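WZI (PDB 2YNK) probably binds capsular polysaccharide at the outer membrane as a beta-barrel lectin and takes part in group 1 capsule assembly. Local coordinates at residues D78-P83 with S430-N435; L173-E178 with P192-I197. All blocks are in the same frame, centred on the assembly; numbering follows the deposited sequence.

Both contacts involve the closed antiparallel barrel, on opposite sides of the chain's centre; their centres lie about 35 Å apart and their nearest atoms about 21 Å. Contact 2 pairs two adjacent strands and is buried. Contact 1 sets a loop, reached after strand 69-76, against strand 425-435, and is only partly buried. Their chemistry differs accordingly. Contact 2 combines backbone bonds, glutamine amides that bond to backbone and to each other, and an arginine stacked on a tryptophan. Contact 1 relies on proline-tryptophan packing and one bridging water. A hexane lies on the Y195 ring in contact 2, while the one beside contact 1 meets N435, away from the loop.

Contact 1. Residues D78-P83 with S430-N435; sequences DQPGTP and SLWYTN. With HEX (hexane), chain R.
P80 lies over the indole of W432, where a loop that follows strand 69-76 meets strand 425-435 of the outer-membrane beta-barrel. W432 carries most of the contact. Its CB points toward the loop, whereas its neighbour L431 touches a bound dodecane, which places W432 on the side of the wall turned from that lipid-like chain. CG stands between the backbone N and the carbonyl carbon (chi1 62°), a setting that carries the indole across to residues 78-80. Further along, the six-membered ring receives a CH-pi contact: P80 CG stands 4.1 Å from its centroid, 15° off the normal and therefore over the face. P80 CA sits nearer the five-membered ring and approaches W432 NE1 to 3.6 Å. At the rim, W432 CZ2 meets the carbonyl O of D78 at 3.3 Å, with that oxygen near the ring plane and so at the edge. The N-H end is linked to the loop through water: W432 NE1 donates to it at 3.0 Å, and the water in turn donates to Q79 O at 2.7 Å.

Two residues on, T434 turns its side chain to the same loop. Its OG1 approaches G81 CA to 3.7 Å, at a position where the loop presents backbone alone. The loop has further holds beyond this strand, since Q79 NE2 bonds to Y357 OH and D78 OD2 to the backbone N of D442. The apolar end of the contact is a meeting of methyls, T82 CG2 and T434 CG2 at 4.1 Å.

Contact 2. Residues L173-E178 with P192-I197; sequences LMQRAE and PWQYQI. With HEX (hexane), chain S.
Strands 170-176 and 193-201 are antiparallel neighbours in the outer-membrane barrel; the axes of their parts 173-176 and 193-197 come within 4.9 Å, at 173°. M174 and I197 form a hydrogen-bonded pair: M174 N donates to I197 O at 3.0 Å, and I197 N returns a bond to M174 O. M174, a selenomethionine, and I197 point to one face of the sheet, where M174 CB packs on I197 CG1.

Toward R176 a side chain takes over the bonding. Q194 bends at chi2 (66°), which brings its amide back beside the other strand. There Q194 OE1 accepts from R176 N at 3.0 Å, in the carbonyl plane on a lone pair, and also from Y195 N. Two donors thus grip one oxygen, while NE2 makes a weak bond to R176 O. On the face of Q175 and Q196, the two side chains run side by side, pointing the same way, with their amide planes nearly coplanar and Q196 NE2 donating to Q175 OE1 at 2.7 Å.

R176 crosses W193 at about a right angle. R176 CD stands over the six-membered ring of W193, 3.7 Å from its centroid, and the guanidinium lies flat on the indole with its plane turned 19° from it. R176 NH1 also bonds to W193 O at 3.1 Å, from above that carbonyl's plane, and to A180 O. Y195 has Q175 CA over one ring face and hexane over the opposite one, with Y195 CZ 3.7 Å from hexane C2; its OH bonds to Q141.

The sheet continues around the barrel on both flanks: L173 and Q175 bond by backbone to strand 141-145, and Q194 to strand 212-221. The Q196 amide bonds to W152 of strand 151-152, Q150 just before it and W30 of strand 29-30, tying the barrel strand to these short strands.

Contact 1. Residues D78-P83 with S430-N435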
ATOM      1  N   ASP A  78      16.793 -14.123   5.236  1.00 57.56           N
ATOM      2  CA  ASP A  78      16.707 -14.068   3.778  1.00 59.70           C
ATOM      3  C   ASP A  78      15.425 -13.352   3.370  1.00 60.43           C
ATOM      4  O   ASP A  78      14.585 -13.013   4.207  1.00 62.08           O
ATOM      5  CB  ASP A  78      16.691 -15.497   3.195  1.00 62.31           C
ATOM      6  CG  ASP A  78      17.184 -15.579   1.740  1.00 63.16           C
ATOM      7  OD1 ASP A  78      17.395 -14.538   1.073  1.00 64.16           O
ATOM      8  OD2 ASP A  78      17.359 -16.720   1.259  1.00 66.14           O
ATOM      9  N   GLN A  79      15.283 -13.131   2.072  1.00 60.52           N
ATOM     10  CA  GLN A  79      14.063 -12.602   1.484  1.00 58.18           C
ATOM     11  C   GLN A  79      12.954 -13.654   1.581  1.00 56.71           C
ATOM     12  O   GLN A  79      13.201 -14.833   1.323  1.00 54.51           O
ATOM     13  CB  GLN A  79      14.349 -12.269   0.020  1.00 58.66           C
ATOM     14  CG  GLN A  79      13.305 -11.447  -0.698  1.00 58.89           C
ATOM     15  CD  GLN A  79      13.785 -11.017  -2.077  1.00 61.28           C
ATOM     16  OE1 GLN A  79      14.807 -11.501  -2.572  1.00 59.58           O
ATOM     17  NE2 GLN A  79      13.055 -10.087  -2.699  1.00 63.63           N
ATOM     18  N   PRO A  80      11.735 -13.243   1.975  1.00 55.23           N
ATOM     19  CA  PRO A  80      10.612 -14.171   1.880  1.00 54.91           C
ATOM     20  C   PRO A  80      10.445 -14.728   0.464  1.00 55.30           C
ATOM     21  O   PRO A  80      10.792 -14.070  -0.511  1.00 56.69           O
ATOM     22  CB  PRO A  80       9.408 -13.311   2.264  1.00 53.83           C
ATOM     23  CG  PRO A  80       9.961 -12.250   3.137  1.00 53.43           C
ATOM     24  CD  PRO A  80      11.357 -11.986   2.646  1.00 54.71           C
ATOM     25  N   GLY A  81       9.922 -15.940   0.367  1.00 56.14           N
ATOM     26  CA  GLY A  81       9.734 -16.597  -0.912  1.00 56.03           C
ATOM     27  C   GLY A  81       8.481 -16.101  -1.593  1.00 56.71           C
ATOM     28  O   GLY A  81       8.470 -15.925  -2.805  1.00 59.60           O
ATOM     29  N   THR A  82       7.422 -15.881  -0.817  1.00 54.84           N
ATOM     30  CA  THR A  82       6.185 -15.330  -1.347  1.00 52.18           C
ATOM     31  C   THR A  82       6.269 -13.806  -1.325  1.00 51.35           C
ATOM     32  O   THR A  82       7.031 -13.234  -0.538  1.00 51.61           O
ATOM     33  CB  THR A  82       4.965 -15.787  -0.520  1.00 52.76           C
ATOM     34  OG1 THR A  82       4.977 -15.158   0.771  1.00 52.17           O
ATOM     35  CG2 THR A  82       4.969 -17.302  -0.360  1.00 52.48           C
ATOM     36  N   PRO A  83       5.489 -13.136  -2.188  1.00 50.07           N
ATOM     37  CA  PRO A  83       5.381 -11.679  -2.135  1.00 49.48           C
ATOM     38  C   PRO A  83       4.652 -11.223  -0.868  1.00 48.37           C
ATOM     39  O   PRO A  83       3.913 -12.009  -0.285  1.00 47.20           O
ATOM     40  CB  PRO A  83       4.549 -11.352  -3.373  1.00 49.78           C
ATOM     41  CG  PRO A  83       3.734 -12.578  -3.608  1.00 49.43           C
ATOM     42  CD  PRO A  83       4.652 -13.703  -3.259  1.00 50.62           C
ATOM     43  N   SER A 430       8.564 -12.542  12.234  1.00 56.08           N
ATOM     44  CA  SER A 430       7.939 -13.307  11.162  1.00 53.34           C
ATOM     45  C   SER A 430       8.711 -14.601  10.959  1.00 51.25           C
ATOM     46  O   SER A 430       9.914 -14.650  11.187  1.00 51.45           O
ATOM     47  CB  SER A 430       7.902 -12.492   9.868  1.00 52.84           C
ATOM     48  OG  SER A 430       6.827 -12.916   9.037  1.00 54.84           O
ATOM     49  N   LEU A 431       7.999 -15.645  10.556  1.00 50.57           N
ATOM     50  CA  LEU A 431       8.574 -16.964  10.326  1.00 50.81           C
ATOM     51  C   LEU A 431       7.844 -17.587   9.150  1.00 50.55           C
ATOM     52  O   LEU A 431       6.621 -17.578   9.127  1.00 52.10           O
ATOM     53  CB  LEU A 431       8.381 -17.827  11.564  1.00 51.37           C
ATOM     54  CG  LEU A 431       8.958 -19.243  11.519  1.00 53.03           C
ATOM     55  CD1 LEU A 431      10.463 -19.226  11.752  1.00 53.35           C
ATOM     56  CD2 LEU A 431       8.260 -20.124  12.546  1.00 53.40           C
ATOM     57  N   TRP A 432       8.567 -18.131   8.177  1.00 51.15           N
ATOM     58  CA  TRP A 432       7.892 -18.647   6.980  1.00 52.33           C
ATOM     59  C   TRP A 432       8.524 -19.870   6.362  1.00 53.67           C
ATOM     60  O   TRP A 432       9.707 -20.136   6.563  1.00 54.03           O
ATOM     61  CB  TRP A 432       7.771 -17.541   5.938  1.00 50.21           C
ATOM     62  CG  TRP A 432       9.104 -17.024   5.461  1.00 50.49           C
ATOM     63  CD1 TRP A 432       9.909 -17.548   4.448  1.00 49.73           C
ATOM     64  CD2 TRP A 432       9.849 -15.867   5.971  1.00 49.92           C
ATOM     65  NE1 TRP A 432      11.054 -16.810   4.304  1.00 48.13           N
ATOM     66  CE2 TRP A 432      11.086 -15.796   5.180  1.00 47.57           C
ATOM     67  CE3 TRP A 432       9.628 -14.925   6.968  1.00 49.41           C
ATOM     68  CZ2 TRP A 432      12.030 -14.820   5.387  1.00 47.89           C
ATOM     69  CZ3 TRP A 432      10.598 -13.939   7.170  1.00 50.01           C
ATOM     70  CH2 TRP A 432      11.773 -13.892   6.396  1.00 49.67           C
ATOM     71  N   TYR A 433       7.703 -20.626   5.626  1.00 53.57           N
ATOM     72  CA  TYR A 433       8.149 -21.763   4.820  1.00 55.48           C
ATOM     73  C   TYR A 433       7.515 -21.668   3.439  1.00 55.69           C
ATOM     74  O   TYR A 433       6.311 -21.404   3.327  1.00 54.64           O
ATOM     75  CB  TYR A 433       7.771 -23.113   5.450  1.00 57.34           C
ATOM     76  CG  TYR A 433       8.064 -24.305   4.534  1.00 58.11           C
ATOM     77  CD1 TYR A 433       9.367 -24.739   4.325  1.00 58.45           C
ATOM     78  CD2 TYR A 433       7.031 -24.985   3.878  1.00 58.42           C
ATOM     79  CE1 TYR A 433       9.641 -25.816   3.494  1.00 60.92           C
ATOM     80  CE2 TYR A 433       7.287 -26.066   3.054  1.00 58.51           C
ATOM     81  CZ  TYR A 433       8.599 -26.475   2.855  1.00 61.12           C
ATOM     82  OH  TYR A 433       8.885 -27.539   2.027  1.00 59.17           O
ATOM     83  N   THR A 434       8.325 -21.891   2.400  1.00 53.90           N
ATOM     84  CA  THR A 434       7.864 -21.782   1.022  1.00 53.08           C
ATOM     85  C   THR A 434       8.307 -22.981   0.222  1.00 53.75           C
ATOM     86  O   THR A 434       9.501 -23.205   0.046  1.00 52.29           O
ATOM     87  CB  THR A 434       8.411 -20.536   0.302  1.00 53.00           C
ATOM     88  OG1 THR A 434       8.241 -19.370   1.119  1.00 54.80           O
ATOM     89  CG2 THR A 434       7.680 -20.341  -1.006  1.00 52.29           C
ATOM     90  N   ASN A 435       7.321 -23.746  -0.240  1.00 55.21           N
ATOM     91  CA  ASN A 435       7.509 -24.807  -1.218  1.00 55.22           C
ATOM     92  C   ASN A 435       7.659 -24.149  -2.595  1.00 55.59           C
ATOM     93  O   ASN A 435       6.733 -23.483  -3.075  1.00 52.89           O
ATOM     94  CB  ASN A 435       6.295 -25.743  -1.196  1.00 55.53           C
ATOM     95  CG  ASN A 435       6.604 -27.137  -1.706  1.00 58.13           C
ATOM     96  OD1 ASN A 435       7.125 -27.325  -2.814  1.00 59.31           O
ATOM     97  ND2 ASN A 435       6.260 -28.133  -0.901  1.00 59.83           N
TER
HETATM   98  C1  HEX R1017       2.478 -28.713  -0.615  1.00 73.94           C
HETATM   99  C2  HEX R1017       3.180 -28.629   0.728  1.00 73.46           C
HETATM  100  C3  HEX R1017       3.153 -27.207   1.294  1.00 71.70           C
HETATM  101  C4  HEX R1017       2.133 -27.046   2.429  1.00 69.72           C
HETATM  102  C5  HEX R1017       2.427 -25.821   3.295  1.00 66.53           C
HETATM  103  C6  HEX R1017       2.038 -24.546   2.582  1.00 63.72           C
HETATM  104  O   HOH W   1      13.598 -17.086   2.834  1.00 37.97           O

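Contact 2. Residues L173-E178 with P192-I197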
ATOM      1  N   LEU A 173       3.208  15.359  -4.459  1.00 50.46           N
ATOM      2  CA  LEU A 173       1.964  14.652  -4.181  1.00 51.82           C
ATOM      3  C   LEU A 173       0.942  15.611  -3.550  1.00 50.41           C
ATOM      4  O   LEU A 173       1.304  16.466  -2.746  1.00 47.35           O
ATOM      5  CB  LEU A 173       2.250  13.460  -3.259  1.00 52.21           C
ATOM      6  CG  LEU A 173       1.130  12.445  -3.029  1.00 52.74           C
ATOM      7  CD1 LEU A 173       1.750  11.115  -2.633  1.00 51.18           C
ATOM      8  CD2 LEU A 173       0.124  12.920  -1.980  1.00 52.92           C
HETATM    9  N   MSE A 174      -0.321  15.469  -3.940  1.00 51.93           N
HETATM   10  CA  MSE A 174      -1.366  16.380  -3.502  1.00 54.51           C
HETATM   11  C   MSE A 174      -2.634  15.637  -3.204  1.00 52.43           C
HETATM   12  O   MSE A 174      -2.982  14.696  -3.914  1.00 50.02           O
HETATM   13  CB  MSE A 174      -1.592  17.466  -4.545  1.00 60.41           C
HETATM   14  CG  MSE A 174      -1.746  18.809  -3.834  1.00 67.85           C
HETATM   15 SE   MSE A 174      -2.132  20.261  -5.112  1.00 80.08          SE
HETATM   16  CE  MSE A 174      -3.774  21.010  -4.314  1.00 76.83           C
ATOM     17  N   GLN A 175      -3.326  16.083  -2.149  1.00 51.08           N
ATOM     18  CA  GLN A 175      -4.501  15.406  -1.577  1.00 50.75           C
ATOM     19  C   GLN A 175      -5.437  16.362  -0.848  1.00 50.55           C
ATOM     20  O   GLN A 175      -5.013  17.423  -0.411  1.00 48.33           O
ATOM     21  CB  GLN A 175      -4.048  14.423  -0.513  1.00 48.91           C
ATOM     22  CG  GLN A 175      -3.574  13.110  -1.045  1.00 49.00           C
ATOM     23  CD  GLN A 175      -3.230  12.143   0.053  1.00 48.70           C
ATOM     24  OE1 GLN A 175      -2.827  11.014  -0.226  1.00 49.15           O
ATOM     25  NE2 GLN A 175      -3.390  12.568   1.308  1.00 46.27           N
ATOM     26  N   ARG A 176      -6.685  15.951  -0.646  1.00 50.11           N
ATOM     27  CA  ARG A 176      -7.540  16.652   0.309  1.00 53.14           C
ATOM     28  C   ARG A 176      -7.056  16.339   1.717  1.00 52.54           C
ATOM     29  O   ARG A 176      -6.534  15.254   1.962  1.00 51.91           O
ATOM     30  CB  ARG A 176      -9.003  16.224   0.189  1.00 54.78           C
ATOM     31  CG  ARG A 176      -9.654  16.524  -1.149  1.00 55.80           C
ATOM     32  CD  ARG A 176     -11.137  16.196  -1.095  1.00 56.82           C
ATOM     33  NE  ARG A 176     -11.926  17.269  -0.483  1.00 58.42           N
ATOM     34  CZ  ARG A 176     -13.200  17.159  -0.111  1.00 58.57           C
ATOM     35  NH1 ARG A 176     -13.865  16.018  -0.249  1.00 57.37           N
ATOM     36  NH2 ARG A 176     -13.812  18.202   0.425  1.00 61.28           N
ATOM     37  N   ALA A 177      -7.229  17.282   2.641  1.00 52.77           N
ATOM     38  CA  ALA A 177      -6.963  17.014   4.059  1.00 52.06           C
ATOM     39  C   ALA A 177      -8.206  16.354   4.637  1.00 52.91           C
ATOM     40  O   ALA A 177      -8.219  15.145   4.851  1.00 51.89           O
ATOM     41  CB  ALA A 177      -6.608  18.288   4.806  1.00 49.96           C
ATOM     42  N   GLU A 178      -9.259  17.139   4.860  1.00 56.63           N
ATOM     43  CA  GLU A 178     -10.563  16.579   5.214  1.00 58.64           C
ATOM     44  C   GLU A 178     -11.305  16.244   3.934  1.00 58.00           C
ATOM     45  O   GLU A 178     -11.201  16.978   2.949  1.00 59.19           O
ATOM     46  CB  GLU A 178     -11.377  17.552   6.056  1.00 60.90           C
ATOM     47  CG  GLU A 178     -11.068  17.467   7.536  1.00 62.95           C
ATOM     48  CD  GLU A 178     -11.971  18.354   8.368  1.00 65.46           C
ATOM     49  OE1 GLU A 178     -13.212  18.267   8.220  1.00 69.17           O
ATOM     50  OE2 GLU A 178     -11.441  19.140   9.177  1.00 67.78           O
ATOM     51  N   PRO A 192     -18.479  11.320   0.626  1.00 55.56           N
ATOM     52  CA  PRO A 192     -17.072  11.600   0.883  1.00 54.20           C
ATOM     53  C   PRO A 192     -16.261  11.193  -0.328  1.00 52.85           C
ATOM     54  O   PRO A 192     -16.474  10.110  -0.879  1.00 51.41           O
ATOM     55  CB  PRO A 192     -16.734  10.707   2.087  1.00 54.39           C
ATOM     56  CG  PRO A 192     -18.050  10.350   2.694  1.00 55.62           C
ATOM     57  CD  PRO A 192     -18.994  10.278   1.528  1.00 56.51           C
ATOM     58  N   TRP A 193     -15.377  12.078  -0.757  1.00 51.39           N
ATOM     59  CA  TRP A 193     -14.620  11.865  -1.960  1.00 50.79           C
ATOM     60  C   TRP A 193     -13.214  12.330  -1.737  1.00 50.93           C
ATOM     61  O   TRP A 193     -12.959  13.126  -0.829  1.00 50.53           O
ATOM     62  CB  TRP A 193     -15.279  12.584  -3.133  1.00 51.62           C
ATOM     63  CG  TRP A 193     -15.158  14.083  -3.099  1.00 52.13           C
ATOM     64  CD1 TRP A 193     -16.028  14.986  -2.509  1.00 53.87           C
ATOM     65  CD2 TRP A 193     -14.102  14.904  -3.690  1.00 53.16           C
ATOM     66  NE1 TRP A 193     -15.589  16.268  -2.679  1.00 54.74           N
ATOM     67  CE2 TRP A 193     -14.442  16.292  -3.376  1.00 53.64           C
ATOM     68  CE3 TRP A 193     -12.941  14.641  -4.412  1.00 53.40           C
ATOM     69  CZ2 TRP A 193     -13.654  17.350  -3.779  1.00 53.64           C
ATOM     70  CZ3 TRP A 193     -12.151  15.722  -4.821  1.00 52.81           C
ATOM     71  CH2 TRP A 193     -12.500  17.042  -4.509  1.00 53.62           C
ATOM     72  N   GLN A 194     -12.289  11.815  -2.547  1.00 48.67           N
ATOM     73  CA  GLN A 194     -10.881  12.148  -2.414  1.00 48.30           C
ATOM     74  C   GLN A 194     -10.136  12.017  -3.738  1.00 50.14           C
ATOM     75  O   GLN A 194     -10.428  11.129  -4.557  1.00 48.65           O
ATOM     76  CB  GLN A 194     -10.229  11.252  -1.362  1.00 46.44           C
ATOM     77  CG  GLN A 194      -8.703  11.276  -1.314  1.00 44.63           C
ATOM     78  CD  GLN A 194      -8.123  12.615  -0.878  1.00 44.17           C
ATOM     79  OE1 GLN A 194      -8.422  13.663  -1.456  1.00 42.77           O
ATOM     80  NE2 GLN A 194      -7.256  12.577   0.130  1.00 42.81           N
ATOM     81  N   TYR A 195      -9.175  12.919  -3.932  1.00 50.64           N
ATOM     82  CA  TYR A 195      -8.285  12.862  -5.062  1.00 50.69           C
ATOM     83  C   TYR A 195      -6.860  12.691  -4.563  1.00 50.55           C
ATOM     84  O   TYR A 195      -6.506  13.119  -3.463  1.00 48.35           O
ATOM     85  CB  TYR A 195      -8.415  14.124  -5.923  1.00 52.18           C
ATOM     86  CG  TYR A 195      -7.706  15.337  -5.366  1.00 54.40           C
ATOM     87  CD1 TYR A 195      -8.342  16.190  -4.478  1.00 56.33           C
ATOM     88  CD2 TYR A 195      -6.396  15.634  -5.732  1.00 55.47           C
ATOM     89  CE1 TYR A 195      -7.698  17.302  -3.963  1.00 57.28           C
ATOM     90  CE2 TYR A 195      -5.742  16.743  -5.221  1.00 56.78           C
ATOM     91  CZ  TYR A 195      -6.396  17.572  -4.331  1.00 57.89           C
ATOM     92  OH  TYR A 195      -5.748  18.676  -3.823  1.00 59.90           O
ATOM     93  N   GLN A 196      -6.044  12.039  -5.381  1.00 52.02           N
ATOM     94  CA  GLN A 196      -4.597  12.078  -5.202  1.00 50.55           C
ATOM     95  C   GLN A 196      -3.962  12.291  -6.557  1.00 51.04           C
ATOM     96  O   GLN A 196      -4.284  11.593  -7.518  1.00 53.46           O
ATOM     97  CB  GLN A 196      -4.076  10.790  -4.565  1.00 49.66           C
ATOM     98  CG  GLN A 196      -2.670  10.926  -4.003  1.00 49.45           C
ATOM     99  CD  GLN A 196      -2.116   9.612  -3.514  1.00 49.18           C
ATOM    100  OE1 GLN A 196      -1.479   8.871  -4.271  1.00 50.09           O
ATOM    101  NE2 GLN A 196      -2.366   9.300  -2.255  1.00 48.40           N
ATOM    102  N   ILE A 197      -3.080  13.273  -6.650  1.00 51.89           N
ATOM    103  CA  ILE A 197      -2.309  13.470  -7.869  1.00 51.36           C
ATOM    104  C   ILE A 197      -0.852  13.361  -7.482  1.00 50.03           C
ATOM    105  O   ILE A 197      -0.478  13.791  -6.393  1.00 47.29           O
ATOM    106  CB  ILE A 197      -2.621  14.820  -8.554  1.00 51.68           C
ATOM    107  CG1 ILE A 197      -2.225  16.004  -7.670  1.00 51.61           C
ATOM    108  CG2 ILE A 197      -4.105  14.910  -8.891  1.00 51.86           C
ATOM    109  CD1 ILE A 197      -2.682  17.343  -8.216  1.00 52.09           C
TER
HETATM  110  C1  HEX S1018      -7.286  19.135  -8.148  1.00 67.72           C
HETATM  111  C2  HEX S1018      -7.474  20.023  -6.928  1.00 71.52           C
HETATM  112  C3  HEX S1018      -8.907  19.986  -6.382  1.00 70.10           C
HETATM  113  C4  HEX S1018      -9.207  21.261  -5.594  1.00 71.51           C
HETATM  114  C5  HEX S1018     -10.652  21.353  -5.102  1.00 70.86           C
HETATM  115  C6  HEX S1018     -10.935  22.739  -4.552  1.00 67.89           C